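Local coordinates for nisin immunity protein (Lactococcus lactis subsp. lactis, PDB 5XHB) that helps protect the bacterium, as a lipoprotein of its cell membrane, against nisin supplied from outside, at residues 26-31 with 95-100; 128-133 with 162-167; 139-144 with 220-225; 151-156 with 199-204. All blocks are in the same frame, centred on the assembly; numbering follows the deposited sequence.

Contact 1: residues 26-31 with 95-100; sequences SYFVTD and LPESDK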
loop_
_atom_site.group_PDB
_atom_site.type_symbol
_atom_site.label_atom_id
_atom_site.label_comp_id
_atom_site.label_asym_id
_atom_site.label_seq_id
_atom_site.Cartn_x
_atom_site.Cartn_y
_atom_site.Cartn_z
ATOM N N SER A 26 17.203 -0.608 7.692
ATOM C CA SER A 26 15.984 0.086 7.297
ATOM C C SER A 26 14.734 -0.764 7.509
ATOM O O SER A 26 14.673 -1.914 7.063
ATOM C CB SER A 26 16.075 0.516 5.832
ATOM O OG SER A 26 17.133 1.447 5.654
ATOM N N TYR A 27 13.739 -0.168 8.160
ATOM C CA TYR A 27 12.477 -0.834 8.488
ATOM C C TYR A 27 11.288 0.017 8.095
ATOM O O TYR A 27 11.423 1.231 7.917
ATOM C CB TYR A 27 12.370 -1.092 9.992
ATOM C CG TYR A 27 13.411 -1.988 10.591
ATOM C CD1 TYR A 27 13.203 -3.362 10.682
ATOM C CD2 TYR A 27 14.590 -1.459 11.112
ATOM C CE1 TYR A 27 14.141 -4.188 11.252
ATOM C CE2 TYR A 27 15.541 -2.280 11.688
ATOM C CZ TYR A 27 15.315 -3.641 11.748
ATOM O OH TYR A 27 16.259 -4.453 12.324
ATOM N N PHE A 28 10.101 -0.588 8.040
ATOM C CA PHE A 28 8.894 0.230 8.042
ATOM C C PHE A 28 7.863 -0.278 9.047
ATOM O O PHE A 28 7.851 -1.448 9.415
ATOM C CB PHE A 28 8.277 0.332 6.635
ATOM C CG PHE A 28 7.661 -0.956 6.098
ATOM C CD1 PHE A 28 8.457 -2.011 5.677
ATOM C CD2 PHE A 28 6.282 -1.062 5.945
ATOM C CE1 PHE A 28 7.882 -3.177 5.148
ATOM C CE2 PHE A 28 5.691 -2.206 5.415
ATOM C CZ PHE A 28 6.488 -3.267 5.010
ATOM N N VAL A 29 7.022 0.629 9.532
ATOM C CA VAL A 29 5.888 0.229 10.360
ATOM C C VAL A 29 4.785 -0.325 9.463
ATOM O O VAL A 29 4.316 0.357 8.547
ATOM C CB VAL A 29 5.319 1.399 11.181
ATOM C CG1 VAL A 29 4.334 0.882 12.236
ATOM C CG2 VAL A 29 6.459 2.189 11.847
ATOM N N THR A 30 4.370 -1.554 9.739
ATOM C CA THR A 30 3.324 -2.210 8.968
ATOM C C THR A 30 1.942 -1.931 9.534
ATOM O O THR A 30 1.806 -1.351 10.612
ATOM C CB THR A 30 3.483 -3.730 8.957
ATOM O OG1 THR A 30 3.150 -4.223 10.260
ATOM C CG2 THR A 30 4.920 -4.138 8.611
ATOM N N ASP A 31 0.924 -2.406 8.819
ATOM C CA ASP A 31 -0.457 -2.297 9.279
ATOM C C ASP A 31 -0.883 -3.556 10.050
ATOM O O ASP A 31 -2.073 -3.751 10.327
ATOM C CB ASP A 31 -1.394 -2.075 8.090
ATOM C CG ASP A 31 -2.739 -1.462 8.512
ATOM O OD1 ASP A 31 -2.740 -0.566 9.375
ATOM O OD2 ASP A 31 -3.788 -1.888 7.975
ATOM N N LEU A 95 8.845 -4.313 9.881
ATOM C CA LEU A 95 9.495 -5.256 8.974
ATOM C C LEU A 95 10.624 -4.555 8.240
ATOM O O LEU A 95 10.585 -3.344 8.070
ATOM C CB LEU A 95 8.481 -5.822 7.959
ATOM C CG LEU A 95 7.446 -6.852 8.427
ATOM C CD1 LEU A 95 6.467 -7.204 7.302
ATOM C CD2 LEU A 95 8.123 -8.127 8.978
ATOM N N PRO A 96 11.630 -5.316 7.785
ATOM C CA PRO A 96 12.664 -4.729 6.925
ATOM C C PRO A 96 12.037 -4.170 5.648
ATOM O O PRO A 96 10.998 -4.667 5.210
ATOM C CB PRO A 96 13.594 -5.914 6.595
ATOM C CG PRO A 96 13.191 -7.029 7.521
ATOM C CD PRO A 96 11.792 -6.768 7.980
ATOM N N GLU A 97 12.660 -3.160 5.059
ATOM C CA GLU A 97 12.156 -2.554 3.831
ATOM C C GLU A 97 12.160 -3.519 2.657
ATOM O O GLU A 97 11.459 -3.304 1.671
ATOM C CB GLU A 97 12.982 -1.307 3.478
ATOM C CG GLU A 97 12.767 -0.130 4.428
ATOM C CD GLU A 97 11.435 0.584 4.214
ATOM O OE1 GLU A 97 10.582 0.049 3.486
ATOM O OE2 GLU A 97 11.249 1.694 4.765
ATOM N N SER A 98 12.931 -4.597 2.763
ATOM C CA SER A 98 12.888 -5.645 1.745
ATOM C C SER A 98 11.488 -6.253 1.603
ATOM O O SER A 98 11.173 -6.879 0.581
ATOM C CB SER A 98 13.896 -6.741 2.078
ATOM O OG SER A 98 13.506 -7.421 3.256
ATOM N N ASP A 99 10.646 -6.051 2.619
ATOM C CA ASP A 99 9.280 -6.558 2.616
ATOM C C ASP A 99 8.218 -5.530 2.154
ATOM O O ASP A 99 7.022 -5.819 2.211
ATOM C CB ASP A 99 8.891 -7.055 4.012
ATOM C CG ASP A 99 9.650 -8.306 4.437
ATOM O OD1 ASP A 99 10.141 -9.040 3.560
ATOM O OD2 ASP A 99 9.744 -8.562 5.656
ATOM N N LYS A 100 8.640 -4.346 1.719
ATOM C CA LYS A 100 7.672 -3.320 1.336
ATOM C C LYS A 100 6.835 -3.846 0.183
ATOM O O LYS A 100 7.337 -4.576 -0.666
ATOM C CB LYS A 100 8.357 -2.007 0.947
ATOM C CG LYS A 100 9.256 -2.095 -0.252
ATOM C CD LYS A 100 9.634 -0.707 -0.792
ATOM C CE LYS A 100 10.444 0.096 0.195
ATOM N NZ LYS A 100 10.756 1.473 -0.326
#
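F28 and L95 face each other as an antiparallel hydrogen-bonded pair and exchange two backbone bonds, F28 N to L95 O at 2.8 Å and L95 N to F28 O at 3.1 Å. The ladder continues one step with E97 N, which reaches S26 O at 3.1 Å from above that carbonyl's plane. Between these rungs Y27 pairs with P96 without hydrogen bonds, a place that suits proline because no N-H is needed there; the CA-H of Y27 leans on L95 O instead.

Apolar packing centres on the F28 ring. With CG set between the backbone N and carbonyl carbon (chi1 69°), the ring lies against the 3-10 turn of 97-99, CE1 3.9 Å from L95 CB. The methyl CG2 of T30 packs 3.7 Å from L95 CD1, while its hydroxyl bonds K93 O.

Polar groups also approach the ring: P96 O at its edge, in plane, and the E97 carboxylate, which a bend at chi2 brings beside F28 CB and CD1. OE2 lies 3.2 Å from Y27 O, but both are acceptors and this approach gives E97 no bond. The contact therefore rests on three backbone bonds and the packing of F28.

Contact 2: residues 128-133 with 162-167; sequences DSRKID and RVFDSV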
loop_
_atom_site.group_PDB
_atom_site.type_symbol
_atom_site.label_atom_id
_atom_site.label_comp_id
_atom_site.label_asym_id
_atom_site.label_seq_id
_atom_site.Cartn_x
_atom_site.Cartn_y
_atom_site.Cartn_z
ATOM N N ASP A 128 -12.450 5.078 -16.781
ATOM C CA ASP A 128 -11.435 4.642 -17.736
ATOM C C ASP A 128 -11.005 3.227 -17.368
ATOM O O ASP A 128 -10.377 3.015 -16.338
ATOM C CB ASP A 128 -10.233 5.597 -17.727
ATOM C CG ASP A 128 -9.194 5.264 -18.787
ATOM O OD1 ASP A 128 -9.268 4.201 -19.427
ATOM O OD2 ASP A 128 -8.262 6.070 -18.967
ATOM N N SER A 129 -11.349 2.262 -18.211
ATOM C CA SER A 129 -11.074 0.859 -17.905
ATOM C C SER A 129 -9.580 0.527 -17.886
ATOM O O SER A 129 -9.190 -0.552 -17.440
ATOM C CB SER A 129 -11.787 -0.044 -18.915
ATOM O OG SER A 129 -13.188 0.110 -18.798
ATOM N N ARG A 130 -8.747 1.432 -18.382
ATOM C CA ARG A 130 -7.310 1.180 -18.412
ATOM C C ARG A 130 -6.670 1.658 -17.121
ATOM O O ARG A 130 -5.450 1.686 -17.001
ATOM C CB ARG A 130 -6.657 1.862 -19.617
ATOM C CG ARG A 130 -7.276 1.439 -20.965
ATOM C CD ARG A 130 -7.112 2.523 -22.032
ATOM N NE ARG A 130 -7.603 3.829 -21.578
ATOM C CZ ARG A 130 -7.497 4.955 -22.274
ATOM N NH1 ARG A 130 -6.926 4.944 -23.474
ATOM N NH2 ARG A 130 -7.964 6.094 -21.781
ATOM N N LYS A 131 -7.505 2.019 -16.149
ATOM C CA LYS A 131 -7.020 2.521 -14.870
ATOM C C LYS A 131 -7.613 1.759 -13.701
ATOM O O LYS A 131 -8.714 1.215 -13.789
ATOM C CB LYS A 131 -7.341 4.017 -14.725
ATOM C CG LYS A 131 -6.482 4.898 -15.628
ATOM C CD LYS A 131 -6.815 6.385 -15.468
ATOM C CE LYS A 131 -5.884 7.238 -16.330
ATOM N NZ LYS A 131 -6.175 8.708 -16.189
ATOM N N ILE A 132 -6.865 1.725 -12.604
ATOM C CA ILE A 132 -7.300 1.067 -11.389
ATOM C C ILE A 132 -7.238 2.046 -10.232
ATOM O O ILE A 132 -6.269 2.800 -10.107
ATOM C CB ILE A 132 -6.432 -0.171 -11.087
ATOM C CG1 ILE A 132 -6.774 -1.266 -12.096
ATOM C CG2 ILE A 132 -6.674 -0.680 -9.665
ATOM C CD1 ILE A 132 -6.037 -2.522 -11.868
ATOM N N ASP A 133 -8.285 2.042 -9.414
ATOM C CA ASP A 133 -8.340 2.870 -8.207
ATOM C C ASP A 133 -7.851 2.079 -6.998
ATOM O O ASP A 133 -8.293 0.948 -6.767
ATOM C CB ASP A 133 -9.762 3.360 -7.935
ATOM C CG ASP A 133 -10.395 4.055 -9.130
ATOM O OD1 ASP A 133 -9.668 4.502 -10.043
ATOM O OD2 ASP A 133 -11.637 4.143 -9.150
ATOM N N ARG A 162 -13.818 -6.010 -19.100
ATOM C CA ARG A 162 -14.275 -4.728 -19.625
ATOM C C ARG A 162 -14.108 -4.765 -21.132
ATOM O O ARG A 162 -13.079 -5.186 -21.643
ATOM C CB ARG A 162 -13.501 -3.531 -19.034
ATOM C CG ARG A 162 -13.659 -3.314 -17.532
ATOM C CD ARG A 162 -15.086 -2.872 -17.173
ATOM N NE ARG A 162 -15.244 -2.618 -15.742
ATOM C CZ ARG A 162 -15.518 -3.558 -14.840
ATOM N NH1 ARG A 162 -15.658 -4.828 -15.216
ATOM N NH2 ARG A 162 -15.643 -3.233 -13.560
ATOM N N VAL A 163 -15.137 -4.309 -21.830
ATOM C CA VAL A 163 -15.065 -4.042 -23.249
ATOM C C VAL A 163 -15.193 -2.537 -23.365
ATOM O O VAL A 163 -16.169 -1.958 -22.874
ATOM C CB VAL A 163 -16.195 -4.738 -24.029
ATOM C CG1 VAL A 163 -16.174 -4.309 -25.496
ATOM C CG2 VAL A 163 -16.086 -6.260 -23.886
ATOM N N PHE A 164 -14.218 -1.889 -23.986
ATOM C CA PHE A 164 -14.185 -0.437 -23.909
ATOM C C PHE A 164 -13.736 0.163 -25.216
ATOM O O PHE A 164 -13.146 -0.514 -26.041
ATOM C CB PHE A 164 -13.284 0.052 -22.757
ATOM C CG PHE A 164 -11.880 -0.511 -22.777
ATOM C CD1 PHE A 164 -10.880 0.098 -23.514
ATOM C CD2 PHE A 164 -11.566 -1.644 -22.030
ATOM C CE1 PHE A 164 -9.574 -0.411 -23.519
ATOM C CE2 PHE A 164 -10.270 -2.172 -22.038
ATOM C CZ PHE A 164 -9.277 -1.555 -22.781
ATOM N N ASP A 165 -14.070 1.434 -25.409
ATOM C CA ASP A 165 -13.591 2.177 -26.563
ATOM C C ASP A 165 -12.079 2.186 -26.551
ATOM O O ASP A 165 -11.475 2.602 -25.570
ATOM C CB ASP A 165 -14.126 3.612 -26.541
ATOM C CG ASP A 165 -13.833 4.355 -27.823
ATOM O OD1 ASP A 165 -12.637 4.593 -28.106
ATOM O OD2 ASP A 165 -14.798 4.696 -28.543
ATOM N N SER A 166 -11.463 1.747 -27.641
ATOM C CA SER A 166 -10.008 1.596 -27.673
ATOM C C SER A 166 -9.251 2.898 -27.442
ATOM O O SER A 166 -8.142 2.890 -26.915
ATOM C CB SER A 166 -9.575 0.994 -29.005
ATOM O OG SER A 166 -10.157 -0.279 -29.187
ATOM N N VAL A 167 -9.847 4.018 -27.836
ATOM C CA VAL A 167 -9.180 5.304 -27.708
ATOM C C VAL A 167 -9.480 5.998 -26.378
ATOM O O VAL A 167 -8.568 6.474 -25.715
ATOM C CB VAL A 167 -9.565 6.251 -28.864
ATOM C CG1 VAL A 167 -8.979 7.658 -28.637
ATOM C CG2 VAL A 167 -9.100 5.682 -30.189
HETATM O O HOH W 1 -14.385 0.378 -16.233
HETATM O O HOH W 2 -7.801 8.556 -23.941
#
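Instead of pairing as strands, the two segments meet through a type I turn, D128 to K131, whose S129 and R130 side chains lean on F164, R130 also reaching V167 O. S129 CB comes within 3.5 Å of F164 CD2, and its OG lies alongside R162 CB and CG; so small a residue lets the turn approach the aromatic ring. A water joins S129 OG to R162 NE, while R162 NH1 turns to E160.

R130 lays its aliphatic part against the same ring, CG 3.9 Å from F164 CE1, with the guanidinium plane inclined 50° to it. A bend at chi3 (-53°) swings the guanidinium back to D128 in a side-on salt bridge: NE meets the syn lone pair of OD1 at 2.7 Å, and NH2 meets OD2 from above the carboxylate plane. Because OD1 also takes the backbone N of R130 in an Asx turn, the arginine is held at both ends. Across the contact, NH1 makes only a weak bond to V167 O, 3.2 Å and 122°, supplemented by a water bridging NH2 and V167 O.

F164 meets W194 edge-to-face and S129 O accepts from Y196 OH, packing the turn before strand 131-134 against strands 151-165 and 191-202.

Contact 3: residues 139-144 with 220-225; sequences YSISDT and KLATKV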
loop_
_atom_site.group_PDB
_atom_site.type_symbol
_atom_site.label_atom_id
_atom_site.label_comp_id
_atom_site.label_asym_id
_atom_site.label_seq_id
_atom_site.Cartn_x
_atom_site.Cartn_y
_atom_site.Cartn_z
ATOM N N TYR A 139 -4.313 4.554 -10.851
ATOM C CA TYR A 139 -3.153 3.886 -11.417
ATOM C C TYR A 139 -3.402 3.576 -12.866
ATOM O O TYR A 139 -4.455 3.068 -13.214
ATOM C CB TYR A 139 -2.842 2.589 -10.651
ATOM C CG TYR A 139 -2.379 2.902 -9.253
ATOM C CD1 TYR A 139 -3.296 3.185 -8.255
ATOM C CD2 TYR A 139 -1.016 2.946 -8.947
ATOM C CE1 TYR A 139 -2.883 3.512 -6.979
ATOM C CE2 TYR A 139 -0.585 3.266 -7.669
ATOM C CZ TYR A 139 -1.525 3.549 -6.691
ATOM O OH TYR A 139 -1.122 3.892 -5.420
ATOM N N SER A 140 -2.425 3.870 -13.708
ATOM C CA SER A 140 -2.537 3.565 -15.123
ATOM C C SER A 140 -1.898 2.215 -15.435
ATOM O O SER A 140 -0.740 1.996 -15.091
ATOM C CB SER A 140 -1.872 4.666 -15.948
ATOM O OG SER A 140 -1.881 4.301 -17.311
ATOM N N ILE A 141 -2.665 1.322 -16.068
ATOM C CA ILE A 141 -2.175 0.011 -16.497
ATOM C C ILE A 141 -1.443 0.160 -17.811
ATOM O O ILE A 141 -2.050 0.476 -18.832
ATOM C CB ILE A 141 -3.331 -1.000 -16.661
ATOM C CG1 ILE A 141 -4.112 -1.131 -15.351
ATOM C CG2 ILE A 141 -2.811 -2.365 -17.121
ATOM C CD1 ILE A 141 -5.451 -1.875 -15.528
ATOM N N SER A 142 -0.132 -0.049 -17.784
ATOM C CA SER A 142 0.703 0.177 -18.955
ATOM C C SER A 142 0.743 -1.044 -19.872
ATOM O O SER A 142 0.129 -2.076 -19.584
ATOM C CB SER A 142 2.125 0.528 -18.519
ATOM O OG SER A 142 2.741 -0.625 -17.965
ATOM N N ASP A 143 1.492 -0.931 -20.965
ATOM C CA ASP A 143 1.768 -2.083 -21.815
ATOM C C ASP A 143 3.169 -2.639 -21.519
ATOM O O ASP A 143 3.792 -3.258 -22.374
ATOM C CB ASP A 143 1.641 -1.710 -23.296
ATOM C CG ASP A 143 1.465 -2.935 -24.197
ATOM O OD1 ASP A 143 1.004 -3.986 -23.700
ATOM O OD2 ASP A 143 1.790 -2.854 -25.403
ATOM N N THR A 144 3.651 -2.413 -20.298
ATOM C CA THR A 144 4.932 -2.959 -19.847
ATOM C C THR A 144 4.718 -4.226 -19.041
ATOM O O THR A 144 3.949 -4.224 -18.082
ATOM C CB THR A 144 5.696 -1.945 -18.983
ATOM O OG1 THR A 144 6.005 -0.789 -19.774
ATOM C CG2 THR A 144 6.977 -2.564 -18.414
ATOM N N LYS A 220 0.850 -6.868 -16.303
ATOM C CA LYS A 220 1.249 -5.530 -16.737
ATOM C C LYS A 220 1.532 -4.617 -15.546
ATOM O O LYS A 220 0.887 -4.725 -14.508
ATOM C CB LYS A 220 0.145 -4.896 -17.592
ATOM C CG LYS A 220 -0.224 -5.697 -18.836
ATOM C CD LYS A 220 0.981 -5.878 -19.760
ATOM C CE LYS A 220 0.527 -6.305 -21.174
ATOM N NZ LYS A 220 1.608 -6.945 -21.981
ATOM N N LEU A 221 2.453 -3.678 -15.736
ATOM C CA LEU A 221 2.820 -2.717 -14.706
ATOM C C LEU A 221 1.803 -1.599 -14.588
ATOM O O LEU A 221 1.464 -0.952 -15.588
ATOM C CB LEU A 221 4.206 -2.140 -15.025
ATOM C CG LEU A 221 4.597 -0.877 -14.255
ATOM C CD1 LEU A 221 4.728 -1.214 -12.790
ATOM C CD2 LEU A 221 5.898 -0.283 -14.811
ATOM N N ALA A 222 1.312 -1.380 -13.369
ATOM C CA ALA A 222 0.402 -0.287 -13.060
ATOM C C ALA A 222 1.118 0.727 -12.181
ATOM O O ALA A 222 1.666 0.362 -11.140
ATOM C CB ALA A 222 -0.852 -0.797 -12.353
ATOM N N THR A 223 1.104 1.998 -12.581
ATOM C CA THR A 223 1.793 3.028 -11.805
ATOM C C THR A 223 0.902 4.232 -11.521
ATOM O O THR A 223 -0.031 4.502 -12.268
ATOM C CB THR A 223 3.068 3.498 -12.523
ATOM O OG1 THR A 223 2.729 3.953 -13.833
ATOM C CG2 THR A 223 4.060 2.359 -12.649
ATOM N N LYS A 224 1.197 4.955 -10.441
ATOM C CA LYS A 224 0.337 6.035 -9.984
ATOM C C LYS A 224 0.350 7.181 -10.984
ATOM O O LYS A 224 1.411 7.613 -11.426
ATOM C CB LYS A 224 0.762 6.522 -8.594
ATOM C CG LYS A 224 0.147 7.866 -8.181
ATOM C CD LYS A 224 -1.388 7.816 -8.070
ATOM C CE LYS A 224 -2.047 9.187 -8.405
ATOM N NZ LYS A 224 -3.547 9.277 -8.227
ATOM N N VAL A 225 -0.834 7.643 -11.376
ATOM C CA VAL A 225 -0.930 8.747 -12.332
ATOM C C VAL A 225 -1.176 10.066 -11.609
ATOM O O VAL A 225 -2.315 10.515 -11.488
ATOM C CB VAL A 225 -2.049 8.526 -13.382
ATOM C CG1 VAL A 225 -1.466 8.529 -14.790
ATOM C CG2 VAL A 225 -2.789 7.226 -13.128
HETATM O O HOH W 3 1.611 3.048 -16.006
#
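K220, opening the second segment, packs its CB 3.9 Å from I141 CG2 where strands 139-142 and 220-224 run antiparallel, neighbours in the all-antiparallel sheet of the C-terminal half. Its bent chain passes S142 O; NZ is held chiefly by D218, with D143 OD1 a longer salt-bridge partner at 3.5 Å.

L221 binds the other strand through both backbone polar atoms. Its N donates to T144 O, and its O accepts two bonds, from S142 N at 2.9 Å and S142 OG at 2.7 Å. A chi1 of 70° tucks the serine hydroxyl back over its own main chain, where it can also accept from T144 N in an ST turn as the chain rounds its corner at D143.

A222, small enough for a buried place, has its methyl on the same face as Y139 and I141, loosely near Y139 CB and I141 CG1. T223 trades backbone bonds with S140, and a water joins its OG1 to S140 O. The K224 and Y139 side chains cross at about a right angle, K224 CB 3.6 Å from Y139 CE2 and CD over one ring face; the phenol OH bonds T208 O.

At the end of the segment, V225 places CG2 3.4 Å from S140 N and 3.9 Å from S140 CB.

Contact 4: residues 151-156 with 199-204; sequences LGEYQD and IHSIRG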
loop_
_atom_site.group_PDB
_atom_site.type_symbol
_atom_site.label_atom_id
_atom_site.label_comp_id
_atom_site.label_asym_id
_atom_site.label_seq_id
_atom_site.Cartn_x
_atom_site.Cartn_y
_atom_site.Cartn_z
ATOM N N LEU A 151 7.580 -10.126 -10.091
ATOM C CA LEU A 151 6.264 -10.387 -9.519
ATOM C C LEU A 151 6.371 -10.831 -8.067
ATOM O O LEU A 151 7.088 -11.783 -7.745
ATOM C CB LEU A 151 5.531 -11.448 -10.349
ATOM C CG LEU A 151 4.005 -11.546 -10.223
ATOM C CD1 LEU A 151 3.312 -10.318 -10.829
ATOM C CD2 LEU A 151 3.496 -12.820 -10.912
ATOM N N GLY A 152 5.659 -10.138 -7.181
ATOM C CA GLY A 152 5.698 -10.486 -5.780
ATOM C C GLY A 152 4.387 -11.023 -5.239
ATOM O O GLY A 152 3.686 -11.775 -5.899
ATOM N N GLU A 153 4.053 -10.584 -4.035
ATOM C CA GLU A 153 2.962 -11.141 -3.237
ATOM C C GLU A 153 1.574 -11.016 -3.892
ATOM O O GLU A 153 1.179 -9.944 -4.337
ATOM C CB GLU A 153 2.973 -10.448 -1.861
ATOM C CG GLU A 153 1.778 -10.683 -0.959
ATOM C CD GLU A 153 1.681 -12.093 -0.432
ATOM O OE1 GLU A 153 2.641 -12.866 -0.589
ATOM O OE2 GLU A 153 0.618 -12.438 0.147
ATOM N N TYR A 154 0.846 -12.129 -3.942
ATOM C CA TYR A 154 -0.571 -12.121 -4.342
ATOM C C TYR A 154 -1.400 -11.194 -3.461
ATOM O O TYR A 154 -1.377 -11.317 -2.242
ATOM C CB TYR A 154 -1.133 -13.536 -4.255
ATOM C CG TYR A 154 -2.622 -13.627 -4.509
ATOM C CD1 TYR A 154 -3.125 -13.616 -5.801
ATOM C CD2 TYR A 154 -3.520 -13.717 -3.455
ATOM C CE1 TYR A 154 -4.501 -13.713 -6.038
ATOM C CE2 TYR A 154 -4.893 -13.804 -3.681
ATOM C CZ TYR A 154 -5.372 -13.806 -4.977
ATOM O OH TYR A 154 -6.732 -13.898 -5.207
ATOM N N GLN A 155 -2.147 -10.278 -4.067
ATOM C CA GLN A 155 -2.981 -9.371 -3.282
ATOM C C GLN A 155 -4.478 -9.641 -3.431
ATOM O O GLN A 155 -5.210 -9.611 -2.442
ATOM C CB GLN A 155 -2.703 -7.916 -3.658
ATOM C CG GLN A 155 -1.270 -7.468 -3.352
ATOM C CD GLN A 155 -0.965 -7.453 -1.862
ATOM O OE1 GLN A 155 -1.866 -7.326 -1.032
ATOM N NE2 GLN A 155 0.309 -7.559 -1.521
ATOM N N ASP A 156 -4.933 -9.896 -4.653
ATOM C CA ASP A 156 -6.364 -10.101 -4.891
ATOM C C ASP A 156 -6.551 -10.644 -6.289
ATOM O O ASP A 156 -5.601 -10.735 -7.067
ATOM C CB ASP A 156 -7.143 -8.785 -4.720
ATOM C CG ASP A 156 -8.645 -8.997 -4.484
ATOM O OD1 ASP A 156 -9.116 -10.150 -4.339
ATOM O OD2 ASP A 156 -9.357 -7.976 -4.432
ATOM N N ILE A 199 -3.989 -9.522 -8.975
ATOM C CA ILE A 199 -3.132 -8.379 -8.684
ATOM C C ILE A 199 -2.034 -8.845 -7.731
ATOM O O ILE A 199 -2.306 -9.560 -6.764
ATOM C CB ILE A 199 -3.927 -7.199 -8.077
ATOM C CG1 ILE A 199 -4.795 -6.573 -9.176
ATOM C CG2 ILE A 199 -2.970 -6.135 -7.530
ATOM C CD1 ILE A 199 -5.835 -5.660 -8.682
ATOM N N HIS A 200 -0.793 -8.499 -8.062
ATOM C CA HIS A 200 0.353 -8.819 -7.220
ATOM C C HIS A 200 1.138 -7.573 -6.928
ATOM O O HIS A 200 1.197 -6.656 -7.747
ATOM C CB HIS A 200 1.302 -9.816 -7.895
ATOM C CG HIS A 200 0.758 -11.202 -8.014
ATOM N ND1 HIS A 200 1.278 -12.263 -7.307
ATOM C CD2 HIS A 200 -0.243 -11.711 -8.774
ATOM C CE1 HIS A 200 0.628 -13.369 -7.629
ATOM N NE2 HIS A 200 -0.300 -13.061 -8.515
ATOM N N SER A 201 1.775 -7.564 -5.761
ATOM C CA SER A 201 2.831 -6.599 -5.476
ATOM C C SER A 201 3.976 -6.770 -6.464
ATOM O O SER A 201 4.127 -7.829 -7.071
ATOM C CB SER A 201 3.361 -6.808 -4.047
ATOM O OG SER A 201 2.288 -6.790 -3.124
ATOM N N ILE A 202 4.806 -5.742 -6.592
ATOM C CA ILE A 202 6.041 -5.861 -7.346
ATOM C C ILE A 202 7.187 -5.806 -6.323
ATOM O O ILE A 202 7.211 -4.926 -5.470
ATOM C CB ILE A 202 6.152 -4.752 -8.393
ATOM C CG1 ILE A 202 5.111 -4.982 -9.495
ATOM C CG2 ILE A 202 7.557 -4.670 -8.983
ATOM C CD1 ILE A 202 4.980 -3.818 -10.418
ATOM N N ARG A 203 8.102 -6.769 -6.382
ATOM C CA ARG A 203 9.158 -6.860 -5.367
ATOM C C ARG A 203 9.965 -5.573 -5.311
ATOM O O ARG A 203 10.335 -5.033 -6.347
ATOM C CB ARG A 203 10.074 -8.041 -5.654
ATOM C CG ARG A 203 9.346 -9.350 -5.720
ATOM C CD ARG A 203 10.313 -10.514 -5.842
ATOM N NE ARG A 203 9.678 -11.612 -6.562
ATOM C CZ ARG A 203 10.290 -12.743 -6.893
ATOM N NH1 ARG A 203 11.554 -12.943 -6.540
ATOM N NH2 ARG A 203 9.640 -13.672 -7.578
ATOM N N GLY A 204 10.192 -5.060 -4.107
ATOM C CA GLY A 204 10.947 -3.831 -3.956
ATOM C C GLY A 204 10.154 -2.549 -4.103
ATOM O O GLY A 204 10.734 -1.466 -4.063
#
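H200 lies between L151 and Y154, and its side chain meets the other strand from root to tip. CB touches L151 CD1 at 3.6 Å and E153 O. CG lies near the same leucine methyl, and its place anti to the carbonyl carbon (chi1 -70°) turns the ring to where ND1 meets G152 O. ND1 donates to that oxygen at 2.8 Å, nearly in the ring plane, which shows that this nitrogen carries a proton. CE1 faces Y154 CA and CB, and NE2, at the far end, approaches Y154 CD1 while bonding E198 OE1. CH-pi contacts cover both faces of the H200 ring, L151 CD2 on one, 6° off the ring normal, and Y154 CA on the opposite one. Y154 turns its ring edge to the H200 face in a T-shaped pair, planes 76° apart. A flat ring with a polar rim suits this place between aliphatic and aromatic neighbours.

R203 reaches across to L151 O, giving it both NE and NH2, at 2.9 and 3.2 Å, with the oxygen in the guanidinium plane. Its CG packs on G152 CA, where glycine allows close approach. Elsewhere in the contact, Q155 NE2 donates to S201 OG at 2.7 Å; that hydroxyl also bonds G101 O. The register slips by one between L151 and Y154, and again where a classic bulge sets Q155 and D156 against I199: Q155 N binds I199 O well, D156 N only weakly.

Strand 151-165 is outermost here, with 191-202 beside it and 210-215 next. L151 reaches A212 and F219, while I199 packs on F211 and F122.

Contact 1 belongs to the N-terminal sheet, whereas contacts 2, 3 and 4 share the C-terminal one. Contacts 2 and 3 join at neighbouring strands 131-134 and 137-145; contacts 2 and 4 both use strand 151-165. L221 of contact 3 touches I202 of contact 4, and K100 packs on G204 where contact 4 meets contact 1 across the two halves. All four are partly buried: the centre of contact 4 lies nearest the chain's centre, about 11 Å away, and that of contact 2 farthest, about 23 Å, while contact 3 has four exposed touching residues. Backbone ladders dominate contacts 1 and 3, bulges and side-chain bonds to carbonyls mark contact 4, and contact 2 depends on a turn, an arginine and waters.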